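Local coordinates for protein 3-phosphoshikimate 1-carboxyvinyltransferase (Streptomyces sviceus, PDB 7M0O) that probably transfers the enolpyruvyl group of phosphoenolpyruvate to the 5-hydroxyl of shikimate-3-phosphate, a late step on the way to chorismate, at residues S9-A21 and Y183-G195. Sequence-based numbering, arbitrary orientation.
Sequences SITARALFLAAAA and YVEITLAMMRAFG
Arg13 reaches from helix 8-20 into a hole formed by Tyr183, Ile186, Thr187 and Met190 on helix 182-193, a knobs-into-holes pairing in one globular half of the EPSP synthase fold; the segments 9-20 and 183-193 run in the same general direction, 35° apart. Traced outward, its CB and CD both rest on the thioether of Met190, CD lying 3.5 Å from SD. An extended chain then carries NE to Thr187, where an almost straight bond (166°) joins NE to OG1 at 2.7 Å, in the guanidinium plane; OG1 is also hydrogen-bonded to Thr158 OG1 of helix 155-163. Beyond it, Ile186 CG2 and the Tyr183 ring lie over opposite faces of the cation: CZ stands 3.9 Å from the ring centroid in a cation-pi contact, the planes tilted 43° with NH2 nearest the ring. NH1 lies 3.6 Å from Ile186 CG2 and bonds weakly to Ser9 OG, while NH2 adds a weak bond to Tyr183 O. A methionine in place of Arg13 would probably leave Thr187 OG1 without this donor and the tyrosine face without its cation. Arg13 is predicted to bind shikimate-3-phosphate, and these contacts fix its guanidinium orientation. Farther along, bent Met190 sets CE against Ala14 CB, and Leu17 CB sits 3.7 Å from the Phe194 ring centroid, squarely over its face.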
ATOM      1  N   SER A   9       3.153  -0.466   1.662  1.00 12.08           N
ATOM      2  CA  SER A   9       2.582  -0.592   3.000  1.00 14.45           C
ATOM      3  C   SER A   9       2.676  -2.024   3.520  1.00 13.86           C
ATOM      4  O   SER A   9       2.813  -2.234   4.729  1.00 15.30           O
ATOM      5  CB  SER A   9       1.129  -0.112   3.016  1.00 20.36           C
ATOM      6  OG  SER A   9       0.310  -0.915   2.201  1.00 20.71           O
ATOM      7  N   ILE A  10       2.609  -3.021   2.638  1.00 13.87           N
ATOM      8  CA  ILE A  10       2.795  -4.391   3.103  1.00 10.80           C
ATOM      9  C   ILE A  10       4.257  -4.626   3.491  1.00 11.10           C
ATOM     10  O   ILE A  10       4.544  -5.276   4.504  1.00 13.70           O
ATOM     11  CB  ILE A  10       2.295  -5.394   2.052  1.00 12.24           C
ATOM     12  CG1 ILE A  10       0.766  -5.324   1.983  1.00 13.16           C
ATOM     13  CG2 ILE A  10       2.775  -6.818   2.404  1.00 11.87           C
ATOM     14  CD1 ILE A  10       0.129  -6.143   0.857  1.00 14.28           C
ATOM     15  N   THR A  11       5.202  -4.068   2.728  1.00 11.22           N
ATOM     16  CA  THR A  11       6.609  -4.238   3.079  1.00  8.14           C
ATOM     17  C   THR A  11       6.889  -3.645   4.456  1.00 11.04           C
ATOM     18  O   THR A  11       7.607  -4.245   5.268  1.00 12.61           O
ATOM     19  CB  THR A  11       7.521  -3.606   2.007  1.00 11.76           C
ATOM     20  OG1 THR A  11       7.334  -4.266   0.736  1.00 10.95           O
ATOM     21  CG2 THR A  11       8.991  -3.731   2.411  1.00 14.71           C
ATOM     22  N   ALA A  12       6.266  -2.507   4.755  1.00 13.28           N
ATOM     23  CA  ALA A  12       6.488  -1.822   6.029  1.00 14.67           C
ATOM     24  C   ALA A  12       6.029  -2.668   7.206  1.00 13.93           C
ATOM     25  O   ALA A  12       6.777  -2.865   8.175  1.00 14.46           O
ATOM     26  CB  ALA A  12       5.746  -0.484   6.021  1.00 16.94           C
ATOM     27  N   ARG A  13       4.775  -3.133   7.163  1.00 12.00           N
ATOM     28  CA  ARG A  13       4.280  -4.029   8.208  1.00 15.29           C
ATOM     29  C   ARG A  13       5.153  -5.276   8.331  1.00 16.06           C
ATOM     30  O   ARG A  13       5.445  -5.728   9.445  1.00 14.87           O
ATOM     31  CB  ARG A  13       2.835  -4.444   7.919  1.00 13.87           C
ATOM     32  CG  ARG A  13       1.778  -3.331   7.849  1.00 16.01           C
ATOM     33  CD  ARG A  13       0.483  -4.014   7.424  1.00 22.78           C
ATOM     34  NE  ARG A  13      -0.690  -3.161   7.235  1.00 30.08           N
ATOM     35  CZ  ARG A  13      -1.033  -2.577   6.088  1.00 25.06           C
ATOM     36  NH1 ARG A  13      -0.278  -2.701   4.998  1.00 22.25           N
ATOM     37  NH2 ARG A  13      -2.140  -1.858   6.034  1.00 28.81           N
ATOM     38  N   ALA A  14       5.553  -5.864   7.199  1.00 11.50           N
ATOM     39  CA  ALA A  14       6.322  -7.110   7.238  1.00 13.05           C
ATOM     40  C   ALA A  14       7.680  -6.921   7.904  1.00 11.42           C
ATOM     41  O   ALA A  14       8.185  -7.849   8.553  1.00 10.96           O
ATOM     42  CB  ALA A  14       6.514  -7.660   5.826  1.00 10.21           C
ATOM     43  N   LEU A  15       8.306  -5.753   7.708  1.00 11.33           N
ATOM     44  CA  LEU A  15       9.597  -5.478   8.348  1.00 10.94           C
ATOM     45  C   LEU A  15       9.459  -5.422   9.865  1.00 16.45           C
ATOM     46  O   LEU A  15      10.323  -5.926  10.596  1.00 13.13           O
ATOM     47  CB  LEU A  15      10.179  -4.159   7.829  1.00 13.68           C
ATOM     48  CG  LEU A  15      10.793  -4.193   6.439  1.00 17.18           C
ATOM     49  CD1 LEU A  15      11.117  -2.789   5.956  1.00 16.63           C
ATOM     50  CD2 LEU A  15      12.033  -5.027   6.470  1.00 18.17           C
ATOM     51  N   PHE A  16       8.389  -4.788  10.351  1.00 11.95           N
ATOM     52  CA  PHE A  16       8.110  -4.781  11.784  1.00 10.25           C
ATOM     53  C   PHE A  16       7.947  -6.197  12.311  1.00 12.62           C
ATOM     54  O   PHE A  16       8.542  -6.569  13.329  1.00 14.45           O
ATOM     55  CB  PHE A  16       6.852  -3.949  12.055  1.00 10.90           C
ATOM     56  CG  PHE A  16       6.530  -3.763  13.524  1.00 13.87           C
ATOM     57  CD1 PHE A  16       6.099  -4.841  14.304  1.00 12.21           C
ATOM     58  CD2 PHE A  16       6.617  -2.509  14.120  1.00 17.25           C
ATOM     59  CE1 PHE A  16       5.788  -4.682  15.659  1.00 13.06           C
ATOM     60  CE2 PHE A  16       6.301  -2.339  15.483  1.00 16.61           C
ATOM     61  CZ  PHE A  16       5.885  -3.427  16.242  1.00 13.37           C
ATOM     62  N   LEU A  17       7.094  -6.986  11.657  1.00 14.02           N
ATOM     63  CA  LEU A  17       6.828  -8.346  12.117  1.00 12.96           C
ATOM     64  C   LEU A  17       8.095  -9.202  12.092  1.00 13.29           C
ATOM     65  O   LEU A  17       8.339  -9.988  13.024  1.00 12.65           O
ATOM     66  CB  LEU A  17       5.720  -8.955  11.261  1.00 11.95           C
ATOM     67  CG  LEU A  17       4.376  -8.248  11.466  1.00 14.10           C
ATOM     68  CD1 LEU A  17       3.398  -8.502  10.328  1.00 11.67           C
ATOM     69  CD2 LEU A  17       3.766  -8.730  12.779  1.00 13.84           C
ATOM     70  N   ALA A  18       8.918  -9.056  11.039  1.00 11.35           N
ATOM     71  CA  ALA A  18      10.167  -9.813  10.952  1.00 11.04           C
ATOM     72  C   ALA A  18      11.110  -9.451  12.092  1.00 13.49           C
ATOM     73  O   ALA A  18      11.816 -10.314  12.619  1.00 13.36           O
ATOM     74  CB  ALA A  18      10.861  -9.572   9.607  1.00 12.37           C
ATOM     75  N   ALA A  19      11.156  -8.169  12.461  1.00 12.38           N
ATOM     76  CA  ALA A  19      11.991  -7.740  13.575  1.00 12.61           C
ATOM     77  C   ALA A  19      11.499  -8.286  14.908  1.00 12.78           C
ATOM     78  O   ALA A  19      12.312  -8.593  15.789  1.00 12.53           O
ATOM     79  CB  ALA A  19      12.028  -6.216  13.624  1.00 14.62           C
ATOM     80  N   ALA A  20      10.180  -8.369  15.098  1.00 12.18           N
ATOM     81  CA  ALA A  20       9.624  -8.607  16.426  1.00 11.59           C
ATOM     82  C   ALA A  20       9.364 -10.082  16.721  1.00 14.26           C
ATOM     83  O   ALA A  20       9.177 -10.437  17.891  1.00 19.25           O
ATOM     84  CB  ALA A  20       8.324  -7.807  16.603  1.00 13.67           C
ATOM     85  N   ALA A  21       9.400 -10.948  15.714  1.00 14.55           N
ATOM     86  CA  ALA A  21       8.957 -12.320  15.899  1.00 14.69           C
ATOM     87  C   ALA A  21      10.029 -13.184  16.568  1.00 17.95           C
ATOM     88  O   ALA A  21      11.197 -12.811  16.701  1.00 18.15           O
ATOM     89  CB  ALA A  21       8.551 -12.924  14.556  1.00 14.29           C
ATOM     90  N   TYR A 183      -7.213  -1.008   5.175  1.00 26.66           N
ATOM     91  CA  TYR A 183      -5.870  -0.988   5.741  1.00 24.69           C
ATOM     92  C   TYR A 183      -5.807  -1.809   7.020  1.00 24.22           C
ATOM     93  O   TYR A 183      -4.854  -2.570   7.241  1.00 21.65           O
ATOM     94  CB  TYR A 183      -5.455   0.463   6.001  1.00 23.95           C
ATOM     95  CG  TYR A 183      -3.987   0.702   6.243  1.00 28.73           C
ATOM     96  CD1 TYR A 183      -3.137   1.084   5.208  1.00 30.13           C
ATOM     97  CD2 TYR A 183      -3.450   0.579   7.519  1.00 31.51           C
ATOM     98  CE1 TYR A 183      -1.784   1.317   5.438  1.00 32.68           C
ATOM     99  CE2 TYR A 183      -2.107   0.807   7.759  1.00 30.06           C
ATOM    100  CZ  TYR A 183      -1.277   1.172   6.718  1.00 34.89           C
ATOM    101  OH  TYR A 183       0.053   1.398   6.969  1.00 37.60           O
ATOM    102  N   VAL A 184      -6.831  -1.697   7.866  1.00 19.71           N
ATOM    103  CA  VAL A 184      -6.777  -2.465   9.103  1.00 21.23           C
ATOM    104  C   VAL A 184      -6.939  -3.960   8.828  1.00 24.21           C
ATOM    105  O   VAL A 184      -6.304  -4.783   9.497  1.00 19.09           O
ATOM    106  CB  VAL A 184      -7.809  -1.940  10.126  1.00 29.48           C
ATOM    107  CG1 VAL A 184      -7.790  -0.417  10.168  1.00 32.71           C
ATOM    108  CG2 VAL A 184      -9.206  -2.474   9.844  1.00 32.91           C
ATOM    109  N   GLU A 185      -7.745  -4.354   7.831  1.00 18.97           N
ATOM    110  CA  GLU A 185      -7.896  -5.790   7.601  1.00 18.99           C
ATOM    111  C   GLU A 185      -6.602  -6.414   7.088  1.00 18.83           C
ATOM    112  O   GLU A 185      -6.315  -7.573   7.407  1.00 17.65           O
ATOM    113  CB  GLU A 185      -9.034  -6.084   6.622  1.00 22.84           C
ATOM    114  CG  GLU A 185      -9.442  -7.571   6.567  1.00 39.08           C
ATOM    115  CD  GLU A 185      -9.170  -8.340   7.866  1.00 41.34           C
ATOM    116  OE1 GLU A 185      -8.368  -9.306   7.842  1.00 35.87           O
ATOM    117  OE2 GLU A 185      -9.786  -8.003   8.907  1.00 45.33           O
ATOM    118  N   ILE A 186      -5.820  -5.671   6.299  1.00 17.28           N
ATOM    119  CA  ILE A 186      -4.514  -6.167   5.860  1.00 13.46           C
ATOM    120  C   ILE A 186      -3.579  -6.348   7.053  1.00 15.54           C
ATOM    121  O   ILE A 186      -2.849  -7.347   7.139  1.00 15.22           O
ATOM    122  CB  ILE A 186      -3.909  -5.222   4.805  1.00 16.16           C
ATOM    123  CG1 ILE A 186      -4.770  -5.246   3.539  1.00 18.38           C
ATOM    124  CG2 ILE A 186      -2.438  -5.589   4.485  1.00 18.06           C
ATOM    125  CD1 ILE A 186      -4.397  -4.164   2.572  1.00 20.26           C
ATOM    126  N   THR A 187      -3.582  -5.392   7.992  1.00 16.75           N
ATOM    127  CA  THR A 187      -2.722  -5.535   9.166  1.00 12.64           C
ATOM    128  C   THR A 187      -3.101  -6.777   9.965  1.00 14.34           C
ATOM    129  O   THR A 187      -2.228  -7.543  10.393  1.00 13.16           O
ATOM    130  CB  THR A 187      -2.796  -4.295  10.056  1.00 14.87           C
ATOM    131  OG1 THR A 187      -2.366  -3.134   9.336  1.00 14.97           O
ATOM    132  CG2 THR A 187      -1.905  -4.469  11.290  1.00 14.46           C
ATOM    133  N   LEU A 188      -4.402  -7.021  10.140  1.00 15.39           N
ATOM    134  CA  LEU A 188      -4.809  -8.174  10.934  1.00 14.92           C
ATOM    135  C   LEU A 188      -4.459  -9.483  10.236  1.00 14.95           C
ATOM    136  O   LEU A 188      -4.052 -10.447  10.892  1.00 14.51           O
ATOM    137  CB  LEU A 188      -6.303  -8.104  11.243  1.00 17.82           C
ATOM    138  CG  LEU A 188      -6.755  -6.879  12.042  1.00 18.94           C
ATOM    139  CD1 LEU A 188      -8.196  -7.035  12.496  1.00 24.52           C
ATOM    140  CD2 LEU A 188      -5.859  -6.636  13.242  1.00 17.33           C
ATOM    141  N   ALA A 189      -4.601  -9.538   8.908  1.00 14.59           N
ATOM    142  CA  ALA A 189      -4.259 -10.760   8.192  1.00 19.22           C
ATOM    143  C   ALA A 189      -2.763 -11.051   8.271  1.00 15.54           C
ATOM    144  O   ALA A 189      -2.351 -12.217   8.364  1.00 13.57           O
ATOM    145  CB  ALA A 189      -4.710 -10.660   6.737  1.00 14.60           C
ATOM    146  N   MET A 190      -1.931 -10.008   8.217  1.00 15.83           N
ATOM    147  CA  MET A 190      -0.491 -10.228   8.308  1.00 15.34           C
ATOM    148  C   MET A 190      -0.103 -10.701   9.705  1.00 14.01           C
ATOM    149  O   MET A 190       0.732 -11.604   9.860  1.00 12.16           O
ATOM    150  CB  MET A 190       0.262  -8.955   7.913  1.00 14.29           C
ATOM    151  CG  MET A 190       0.065  -8.573   6.431  1.00 12.96           C
ATOM    152  SD  MET A 190       1.009  -7.135   5.895  1.00 14.90           S
ATOM    153  CE  MET A 190       2.688  -7.766   6.063  1.00 10.77           C
ATOM    154  N   MET A 191      -0.719 -10.122  10.739  1.00 14.70           N
ATOM    155  CA  MET A 191      -0.478 -10.606  12.093  1.00 12.73           C
ATOM    156  C   MET A 191      -0.870 -12.078  12.227  1.00 15.47           C
ATOM    157  O   MET A 191      -0.195 -12.841  12.933  1.00 16.16           O
ATOM    158  CB  MET A 191      -1.224  -9.725  13.100  1.00 13.89           C
ATOM    159  CG  MET A 191      -0.681  -8.275  13.213  1.00 12.17           C
ATOM    160  SD  MET A 191      -1.686  -7.180  14.247  1.00 13.49           S
ATOM    161  CE  MET A 191      -1.436  -7.940  15.860  1.00 13.14           C
ATOM    162  N   ARG A 192      -1.932 -12.506  11.523  1.00 17.92           N
ATOM    163  CA  ARG A 192      -2.327 -13.917  11.551  1.00 15.76           C
ATOM    164  C   ARG A 192      -1.265 -14.795  10.906  1.00 13.62           C
ATOM    165  O   ARG A 192      -0.980 -15.894  11.398  1.00 18.00           O
ATOM    166  CB  ARG A 192      -3.683 -14.121  10.863  1.00 20.78           C
ATOM    167  CG  ARG A 192      -4.885 -13.680  11.685  1.00 30.06           C
ATOM    168  CD  ARG A 192      -6.208 -14.186  11.099  1.00 34.21           C
ATOM    169  NE  ARG A 192      -6.587 -13.460   9.889  1.00 41.69           N
ATOM    170  CZ  ARG A 192      -7.323 -12.351   9.877  1.00 38.54           C
ATOM    171  NH1 ARG A 192      -7.762 -11.828  11.016  1.00 38.08           N
ATOM    172  NH2 ARG A 192      -7.619 -11.760   8.726  1.00 33.45           N
ATOM    173  N   ALA A 193      -0.649 -14.322   9.814  1.00 13.42           N
ATOM    174  CA  ALA A 193       0.438 -15.073   9.196  1.00 15.40           C
ATOM    175  C   ALA A 193       1.632 -15.214  10.130  1.00 16.74           C
ATOM    176  O   ALA A 193       2.413 -16.163   9.993  1.00 18.69           O
ATOM    177  CB  ALA A 193       0.867 -14.408   7.886  1.00 17.43           C
ATOM    178  N   PHE A 194       1.773 -14.307  11.091  1.00 18.74           N
ATOM    179  CA  PHE A 194       2.817 -14.390  12.097  1.00 12.84           C
ATOM    180  C   PHE A 194       2.284 -14.913  13.432  1.00 19.09           C
ATOM    181  O   PHE A 194       2.891 -14.668  14.478  1.00 17.67           O
ATOM    182  CB  PHE A 194       3.490 -13.017  12.245  1.00 15.37           C
ATOM    183  CG  PHE A 194       4.460 -12.697  11.131  1.00 12.47           C
ATOM    184  CD1 PHE A 194       5.832 -12.907  11.303  1.00 12.06           C
ATOM    185  CD2 PHE A 194       4.014 -12.211   9.921  1.00 15.08           C
ATOM    186  CE1 PHE A 194       6.729 -12.636  10.278  1.00 13.52           C
ATOM    187  CE2 PHE A 194       4.907 -11.925   8.890  1.00 13.54           C
ATOM    188  CZ  PHE A 194       6.260 -12.129   9.062  1.00 12.59           C
ATOM    189  N   GLY A 195       1.145 -15.598  13.412  1.00 14.50           N
ATOM    190  CA  GLY A 195       0.709 -16.410  14.536  1.00 16.77           C
ATOM    191  C   GLY A 195      -0.134 -15.731  15.587  1.00 17.76           C
ATOM    192  O   GLY A 195      -0.241 -16.258  16.705  1.00 22.05           O
TER
HETATM  193  O   HOH W   1       1.951  -0.078   6.945  1.00 30.07           O